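Local coordinates for ribonuclease S-3 (Pyrus pyrifolia, PDB 1IQQ), which cleaves RNA as a T2-family ribonuclease of the pear pistil, where it is responsible for gametophytic self-incompatibility, the rejection of self pollen, at residues A141-N144 / K150-L153; H33-S38 / E104-M109; I50-K55 / C91-I96. All coordinates share one frame; numbering follows the deposited sequence.

Contact 1 of 3, residues A141-N144 / K150-L153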
loop_
_atom_site.group_PDB
_atom_site.type_symbol
_atom_site.label_atom_id
_atom_site.label_comp_id
_atom_site.label_asym_id
_atom_site.label_seq_id
_atom_site.Cartn_x
_atom_site.Cartn_y
_atom_site.Cartn_z
ATOM N N ALA A 141 8.633 -13.201 5.384
ATOM C CA ALA A 141 9.416 -12.413 4.428
ATOM C C ALA A 141 9.244 -10.922 4.688
ATOM O O ALA A 141 10.264 -10.144 4.686
ATOM C CB ALA A 141 8.971 -12.745 2.997
ATOM N N ILE A 142 8.024 -10.465 4.881
ATOM C CA ILE A 142 7.841 -9.047 5.138
ATOM C C ILE A 142 8.452 -8.634 6.477
ATOM O O ILE A 142 9.144 -7.633 6.562
ATOM C CB ILE A 142 6.317 -8.677 5.103
ATOM C CG1 ILE A 142 5.723 -9.018 3.746
ATOM C CG2 ILE A 142 6.138 -7.177 5.395
ATOM C CD1 ILE A 142 6.388 -8.228 2.553
ATOM N N ARG A 143 8.253 -9.417 7.520
ATOM C CA ARG A 143 8.806 -9.046 8.866
ATOM C C ARG A 143 10.332 -8.963 8.766
ATOM O O ARG A 143 10.913 -8.093 9.419
ATOM C CB ARG A 143 8.408 -10.097 9.912
ATOM C CG ARG A 143 6.889 -10.019 10.253
ATOM C CD ARG A 143 6.595 -11.145 11.209
ATOM N NE ARG A 143 7.080 -10.776 12.522
ATOM C CZ ARG A 143 7.205 -11.652 13.525
ATOM N NH1 ARG A 143 6.925 -12.946 13.335
ATOM N NH2 ARG A 143 7.516 -11.182 14.727
ATOM N N ASN A 144 10.944 -9.770 7.922
ATOM C CA ASN A 144 12.427 -9.722 7.781
ATOM C C ASN A 144 12.911 -8.461 7.099
ATOM O O ASN A 144 14.151 -8.195 7.169
ATOM C CB ASN A 144 12.998 -10.966 7.025
ATOM C CG ASN A 144 14.362 -11.417 7.539
ATOM O OD1 ASN A 144 14.620 -11.314 8.742
ATOM N ND2 ASN A 144 15.182 -12.010 6.685
ATOM N N LYS A 150 4.723 -6.722 12.357
ATOM C CA LYS A 150 3.697 -7.500 11.620
ATOM C C LYS A 150 2.891 -6.672 10.644
ATOM O O LYS A 150 2.359 -5.631 10.989
ATOM C CB LYS A 150 2.787 -8.124 12.606
ATOM C CG LYS A 150 3.521 -8.996 13.605
ATOM C CD LYS A 150 2.490 -9.397 14.707
ATOM C CE LYS A 150 2.993 -10.630 15.562
ATOM N NZ LYS A 150 4.406 -10.516 16.149
ATOM N N PRO A 151 2.881 -7.139 9.412
ATOM C CA PRO A 151 2.130 -6.406 8.381
ATOM C C PRO A 151 0.675 -6.816 8.396
ATOM O O PRO A 151 0.327 -7.790 9.025
ATOM C CB PRO A 151 2.803 -6.846 7.081
ATOM C CG PRO A 151 3.175 -8.321 7.383
ATOM C CD PRO A 151 3.641 -8.280 8.880
ATOM N N LYS A 152 -0.130 -6.018 7.718
ATOM C CA LYS A 152 -1.543 -6.336 7.519
ATOM C C LYS A 152 -1.660 -6.766 6.055
ATOM O O LYS A 152 -1.231 -6.040 5.090
ATOM C CB LYS A 152 -2.434 -5.124 7.819
ATOM C CG LYS A 152 -3.919 -5.413 7.470
ATOM C CD LYS A 152 -4.829 -4.319 8.073
ATOM C CE LYS A 152 -6.306 -4.607 7.672
ATOM N NZ LYS A 152 -7.133 -3.530 8.345
ATOM N N LEU A 153 -2.266 -7.952 5.841
ATOM C CA LEU A 153 -2.405 -8.502 4.491
ATOM C C LEU A 153 -3.868 -8.539 4.047
ATOM O O LEU A 153 -4.773 -8.759 4.853
ATOM C CB LEU A 153 -1.855 -9.916 4.452
ATOM C CG LEU A 153 -0.378 -10.110 4.108
ATOM C CD1 LEU A 153 0.475 -9.360 5.113
ATOM C CD2 LEU A 153 -0.047 -11.592 4.161
#
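Ile-142 and Pro-151 form the tight half of this contact, where helix 135-143 meets the residues leading into strand 152-158. The CG2 branch of Ile-142, set anti to the backbone N, lies 3.7 Å from CG of Pro-151 and 3.8 Å from its CB. On the adjoining side of the proline ring, CD touches CG of Arg-143 at 3.9 Å, the arginine chain crossing the ring at about a right angle. Ile-142 also packs on Ile-167 and Leu-169 of strand 161-171 and on helix 117-123, so this half belongs to the seam between helices and sheet.

The outer half is looser and polar. Arg-143 and Lys-150 run alongside each other in the same direction, and NZ of Lys-150 sits over one face of the guanidinium, 3.5 Å from NH2. The bend of the arginine at chi3 (77°) turns the head so that NE donates to Asn-148 O in the connecting loop. With two donors facing each other and no hydrogen bond across the segments, the apolar inner half supplies the attraction; the nearby guanidinium would tend to lower the pKa of the exposed lysine somewhat.

Contact 2 of 3, residues H33-S38 / E104-M109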
loop_
_atom_site.group_PDB
_atom_site.type_symbol
_atom_site.label_atom_id
_atom_site.label_comp_id
_atom_site.label_asym_id
_atom_site.label_seq_id
_atom_site.Cartn_x
_atom_site.Cartn_y
_atom_site.Cartn_z
ATOM N N HIS A 33 -0.742 1.900 -2.844
ATOM C CA HIS A 33 -2.193 2.124 -2.793
ATOM C C HIS A 33 -2.536 3.263 -1.848
ATOM O O HIS A 33 -3.526 3.968 -2.049
ATOM C CB HIS A 33 -2.920 0.870 -2.326
ATOM C CG HIS A 33 -4.397 1.028 -2.141
ATOM N ND1 HIS A 33 -5.299 0.960 -3.186
ATOM C CD2 HIS A 33 -5.130 1.254 -1.028
ATOM C CE1 HIS A 33 -6.527 1.138 -2.725
ATOM N NE2 HIS A 33 -6.454 1.318 -1.416
ATOM N N GLY A 34 -1.781 3.450 -0.773
ATOM C CA GLY A 34 -2.065 4.572 0.082
ATOM C C GLY A 34 -1.031 4.773 1.159
ATOM O O GLY A 34 -0.267 3.853 1.526
ATOM N N LEU A 35 -1.033 5.979 1.726
ATOM C CA LEU A 35 -0.262 6.298 2.951
ATOM C C LEU A 35 -1.291 7.021 3.828
ATOM O O LEU A 35 -1.677 8.188 3.545
ATOM C CB LEU A 35 0.937 7.175 2.699
ATOM C CG LEU A 35 2.211 7.245 3.638
ATOM C CD1 LEU A 35 2.841 8.664 3.830
ATOM C CD2 LEU A 35 2.192 6.298 4.849
ATOM N N TRP A 36 -1.775 6.270 4.800
ATOM C CA TRP A 36 -2.870 6.768 5.627
ATOM C C TRP A 36 -2.587 7.124 7.043
ATOM O O TRP A 36 -2.133 6.264 7.791
ATOM C CB TRP A 36 -4.005 5.727 5.749
ATOM C CG TRP A 36 -4.626 5.270 4.465
ATOM C CD1 TRP A 36 -4.442 5.770 3.183
ATOM C CD2 TRP A 36 -5.602 4.226 4.372
ATOM N NE1 TRP A 36 -5.283 5.057 2.306
ATOM C CE2 TRP A 36 -5.995 4.127 3.022
ATOM C CE3 TRP A 36 -6.180 3.351 5.310
ATOM C CZ2 TRP A 36 -6.966 3.174 2.580
ATOM C CZ3 TRP A 36 -7.132 2.423 4.873
ATOM C CH2 TRP A 36 -7.510 2.350 3.524
ATOM N N PRO A 37 -2.738 8.385 7.434
ATOM C CA PRO A 37 -2.579 8.759 8.859
ATOM C C PRO A 37 -3.781 7.967 9.452
ATOM O O PRO A 37 -4.961 8.036 8.943
ATOM C CB PRO A 37 -2.866 10.265 8.851
ATOM C CG PRO A 37 -2.385 10.713 7.496
ATOM C CD PRO A 37 -2.837 9.579 6.573
ATOM N N SER A 38 -3.540 7.196 10.507
ATOM C CA SER A 38 -4.554 6.276 11.043
ATOM C C SER A 38 -4.687 6.342 12.532
ATOM O O SER A 38 -3.790 6.843 13.197
ATOM C CB SER A 38 -4.153 4.835 10.685
ATOM O OG SER A 38 -4.017 4.766 9.276
ATOM N N GLU A 104 6.546 13.110 -1.880
ATOM C CA GLU A 104 8.005 12.859 -1.747
ATOM C C GLU A 104 8.257 11.904 -0.602
ATOM O O GLU A 104 9.176 11.085 -0.677
ATOM C CB GLU A 104 8.717 14.198 -1.483
ATOM C CG GLU A 104 8.744 15.100 -2.699
ATOM C CD GLU A 104 8.976 16.573 -2.356
ATOM O OE1 GLU A 104 9.173 16.911 -1.155
ATOM O OE2 GLU A 104 8.932 17.388 -3.333
ATOM N N THR A 105 7.461 11.978 0.462
ATOM C CA THR A 105 7.620 11.073 1.608
ATOM C C THR A 105 7.317 9.630 1.182
ATOM O O THR A 105 8.038 8.697 1.554
ATOM C CB THR A 105 6.679 11.466 2.711
ATOM O OG1 THR A 105 7.117 12.747 3.241
ATOM C CG2 THR A 105 6.703 10.387 3.843
ATOM N N VAL A 106 6.249 9.419 0.393
ATOM C CA VAL A 106 5.966 8.054 -0.126
ATOM C C VAL A 106 7.080 7.508 -0.984
ATOM O O VAL A 106 7.442 6.342 -0.879
ATOM C CB VAL A 106 4.656 8.103 -0.931
ATOM C CG1 VAL A 106 4.431 6.824 -1.720
ATOM C CG2 VAL A 106 3.479 8.262 0.080
ATOM N N ILE A 107 7.642 8.350 -1.852
ATOM C CA ILE A 107 8.760 7.920 -2.734
ATOM C C ILE A 107 9.977 7.572 -1.874
ATOM O O ILE A 107 10.635 6.514 -2.133
ATOM C CB ILE A 107 9.089 9.087 -3.723
ATOM C CG1 ILE A 107 7.955 9.254 -4.761
ATOM C CG2 ILE A 107 10.491 8.839 -4.405
ATOM C CD1 ILE A 107 7.927 10.634 -5.513
ATOM N N LYS A 108 10.197 8.367 -0.838
ATOM C CA LYS A 108 11.312 8.115 0.097
ATOM C C LYS A 108 11.124 6.756 0.788
ATOM O O LYS A 108 12.089 5.978 0.974
ATOM C CB LYS A 108 11.421 9.210 1.145
ATOM C CG LYS A 108 12.805 9.215 1.777
ATOM C CD LYS A 108 12.954 10.485 2.534
ATOM C CE LYS A 108 12.193 10.373 3.798
ATOM N NZ LYS A 108 13.158 9.853 4.783
ATOM N N MET A 109 9.883 6.448 1.180
ATOM C CA MET A 109 9.667 5.141 1.822
ATOM C C MET A 109 9.881 4.005 0.830
ATOM O O MET A 109 10.579 3.006 1.136
ATOM C CB MET A 109 8.216 5.078 2.358
ATOM C CG MET A 109 8.004 6.036 3.528
ATOM S SD MET A 109 6.216 6.152 3.852
ATOM C CE MET A 109 6.372 7.046 5.360
#
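Leu-35 meets Val-106 and Met-109 with no ring between them; the flat groups of strand 33-38 project from the face of the strand turned away from the helix. There the indole of Trp-36 stacks with the ring of His-88, the catalytic proton acceptor, and its NE1 comes within 3.9 Å of CA of Gly-34, where the lack of a CB permits the approach. The imidazole of His-33, the proton donor, lies on that same face beside Gln-9. This is consistent with a classic beta bulge: His-33 and Gly-34 both face Thr-7 of strand 3-10, which shifts the phase of the strand, so that catalytic His-33 and the indole of Trp-36 lie on one face of this strand of the T2 fold, while Leu-35 points from the other toward helix 99-112. The axes of strand and helix pass 9.9 Å apart at 112°. CG2 of Val-106 fits against CB and CD1 of Leu-35, both at 3.8 Å. Met-109, extended beyond CG, crosses the leucine at about a right angle, bringing SD to 4.1 Å from CD2 of Leu-35. CG2 of Thr-105 reaches CD1 of Leu-35 at 4.2 Å, while the threonine OG1 bonds to His-101 O. The carbonyl O of Leu-35 is hydrogen-bonded by the Tyr-102 hydroxyl.

Contact 3 of 3, residues I50-K55 / C91-I96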
loop_
_atom_site.group_PDB
_atom_site.type_symbol
_atom_site.label_atom_id
_atom_site.label_comp_id
_atom_site.label_asym_id
_atom_site.label_seq_id
_atom_site.Cartn_x
_atom_site.Cartn_y
_atom_site.Cartn_z
ATOM N N ILE A 50 -6.818 21.693 5.320
ATOM C CA ILE A 50 -5.450 21.900 4.807
ATOM C C ILE A 50 -4.752 23.116 5.396
ATOM O O ILE A 50 -5.400 23.966 6.021
ATOM C CB ILE A 50 -5.502 22.041 3.268
ATOM C CG1 ILE A 50 -6.342 23.290 2.873
ATOM C CG2 ILE A 50 -6.130 20.829 2.701
ATOM C CD1 ILE A 50 -6.104 23.796 1.475
ATOM N N LYS A 51 -3.424 23.178 5.250
ATOM C CA LYS A 51 -2.623 24.321 5.714
ATOM C C LYS A 51 -1.915 25.052 4.591
ATOM O O LYS A 51 -1.271 26.066 4.849
ATOM C CB LYS A 51 -1.512 23.781 6.660
ATOM C CG LYS A 51 -1.971 23.291 7.981
ATOM C CD LYS A 51 -3.013 22.254 7.819
ATOM C CE LYS A 51 -2.894 21.166 8.839
ATOM N NZ LYS A 51 -2.943 21.727 10.171
ATOM N N ASN A 52 -2.052 24.552 3.341
ATOM C CA ASN A 52 -1.344 25.140 2.223
ATOM C C ASN A 52 -1.926 24.519 0.937
ATOM O O ASN A 52 -2.654 23.513 1.017
ATOM C CB ASN A 52 0.215 24.945 2.363
ATOM C CG ASN A 52 0.597 23.564 2.803
ATOM O OD1 ASN A 52 0.039 22.538 2.328
ATOM N ND2 ASN A 52 1.532 23.510 3.725
ATOM N N ILE A 53 -1.653 25.155 -0.167
ATOM C CA ILE A 53 -2.122 24.707 -1.481
ATOM C C ILE A 53 -0.877 24.784 -2.362
ATOM O O ILE A 53 -0.200 25.828 -2.456
ATOM C CB ILE A 53 -3.144 25.651 -2.028
ATOM C CG1 ILE A 53 -4.336 25.673 -1.104
ATOM C CG2 ILE A 53 -3.708 25.110 -3.377
ATOM C CD1 ILE A 53 -5.541 26.569 -1.591
ATOM N N ARG A 54 -0.525 23.661 -2.977
ATOM C CA ARG A 54 0.686 23.551 -3.780
ATOM C C ARG A 54 0.440 22.850 -5.114
ATOM O O ARG A 54 -0.475 22.039 -5.255
ATOM C CB ARG A 54 1.746 22.730 -2.978
ATOM C CG ARG A 54 2.122 23.360 -1.620
ATOM C CD ARG A 54 2.921 24.696 -1.849
ATOM N NE ARG A 54 2.977 25.408 -0.566
ATOM C CZ ARG A 54 3.782 25.093 0.451
ATOM N NH1 ARG A 54 4.651 24.068 0.361
ATOM N NH2 ARG A 54 3.679 25.780 1.589
ATOM N N LYS A 55 1.301 23.125 -6.078
ATOM C CA LYS A 55 1.220 22.533 -7.408
ATOM C C LYS A 55 2.321 21.477 -7.497
ATOM O O LYS A 55 3.474 21.686 -7.035
ATOM C CB LYS A 55 1.476 23.631 -8.488
ATOM C CG LYS A 55 0.414 24.676 -8.472
ATOM C CD LYS A 55 0.616 25.710 -9.600
ATOM C CE LYS A 55 -0.373 26.879 -9.462
ATOM N NZ LYS A 55 -1.526 26.893 -10.430
ATOM N N CYS A 91 -4.193 14.785 6.512
ATOM C CA CYS A 91 -4.323 14.466 7.922
ATOM C C CYS A 91 -3.019 14.135 8.614
ATOM O O CYS A 91 -2.992 13.838 9.802
ATOM C CB CYS A 91 -5.267 13.304 8.098
ATOM S SG CYS A 91 -6.989 13.729 7.570
ATOM N N GLY A 92 -1.904 14.266 7.904
ATOM C CA GLY A 92 -0.665 13.904 8.602
ATOM C C GLY A 92 0.243 15.040 9.059
ATOM O O GLY A 92 1.420 14.744 9.318
ATOM N N TYR A 93 -0.247 16.287 9.184
ATOM C CA TYR A 93 0.561 17.470 9.547
ATOM C C TYR A 93 0.934 17.305 11.031
ATOM O O TYR A 93 0.166 16.711 11.825
ATOM C CB TYR A 93 -0.248 18.804 9.367
ATOM C CG TYR A 93 0.544 20.167 9.240
ATOM C CD1 TYR A 93 1.049 20.677 7.995
ATOM C CD2 TYR A 93 0.758 20.965 10.386
ATOM C CE1 TYR A 93 1.737 21.949 7.938
ATOM C CE2 TYR A 93 1.438 22.208 10.331
ATOM C CZ TYR A 93 1.924 22.707 9.119
ATOM O OH TYR A 93 2.559 23.963 9.200
ATOM N N PRO A 94 2.146 17.771 11.396
ATOM C CA PRO A 94 3.112 18.397 10.518
ATOM C C PRO A 94 4.112 17.407 9.966
ATOM O O PRO A 94 4.940 17.809 9.202
ATOM C CB PRO A 94 3.757 19.449 11.444
ATOM C CG PRO A 94 3.839 18.674 12.653
ATOM C CD PRO A 94 2.506 18.007 12.806
ATOM N N THR A 95 4.067 16.119 10.399
ATOM C CA THR A 95 5.015 15.122 9.862
ATOM C C THR A 95 4.946 15.176 8.339
ATOM O O THR A 95 5.956 15.187 7.694
ATOM C CB THR A 95 4.669 13.757 10.326
ATOM O OG1 THR A 95 4.871 13.724 11.764
ATOM C CG2 THR A 95 5.674 12.694 9.763
ATOM N N ILE A 96 3.720 15.248 7.804
ATOM C CA ILE A 96 3.537 15.481 6.342
ATOM C C ILE A 96 3.203 17.016 6.213
ATOM O O ILE A 96 2.177 17.445 6.728
ATOM C CB ILE A 96 2.314 14.654 5.837
ATOM C CG1 ILE A 96 2.533 13.138 6.128
ATOM C CG2 ILE A 96 2.081 14.975 4.325
ATOM C CD1 ILE A 96 3.739 12.512 5.468
#
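Lys-51 and Tyr-93 meet on the surface where two loops come together, one leading from strand 30-38 to helix 58-67, the other from helix 77-89 to helix 99-112; the Cys-48 to Cys-91 disulfide ties these loops covalently nearby. The lysine lies obliquely across one face of the phenol ring. Its CG sits nearly over the middle, 3.9 Å from the centroid of the Tyr-93 ring and 9° off the normal, a CH-pi contact. A bend at chi2 (55°), followed by further bends at chi3 and chi4, carries the chain back over the root of the tyrosine, where CE of Lys-51 is 3.6 Å from CB of Tyr-93 and equally close to its CG. The ammonium group ends off-centre on the CD2 side: NZ of Lys-51 is 4.3 Å from the Tyr-93 centroid and 33° from the normal, an off-centre cation-pi interaction. Methylene contact and charge thus share one ring face.

Asn-52 is a lesser neighbour. Its ND2 approaches CE1 of Tyr-93 obliquely at 4.5 Å, but its hydrogen bond goes to Asp-97 O, which gives the two loops a hydrogen bond just past segment 91-96. CG of Asn-52 also lies over the rim of one face of the Arg-54 guanidinium.

Tyr-93 is presented by a tight reversal of the chain. The peptide bond before Pro-94 is cis, and Ile-96 N bonds to Gly-92 O at 2.8 Å, closing the loop. Because Lys-51 and Tyr-93 are exposed and each touches a crystal neighbour, the exact course of the lysine may owe something to crystal packing. The backbone angles at Tyr-93 and Pro-94, with the cis bond between them, are those of a type VI turn, here bearing its aromatic residue immediately before the cis-proline.

In the fold
Contact 2 is the buried core of the set and contact 3 lies at the surface; contact 1 lies between, with one side in the interior and one toward solvent. Contacts 1 and 2 each set a helix against the same mixed sheet, contact 1 through the residues that lead into one of its strands, at centres about 17 Å apart, and do not touch. Contact 3 involves loops alone and is nested within the chain segment that contact 2 closes. Those two do meet: Pro-37 packs on Cys-91 and Gly-92, and CD1 of Ile-96 reaches Thr-105 and Leu-35. The chemistry follows depth, from wholly apolar packing behind the catalytic histidines, through mixed apolar and like-charged partners, to a lysine on an aromatic face.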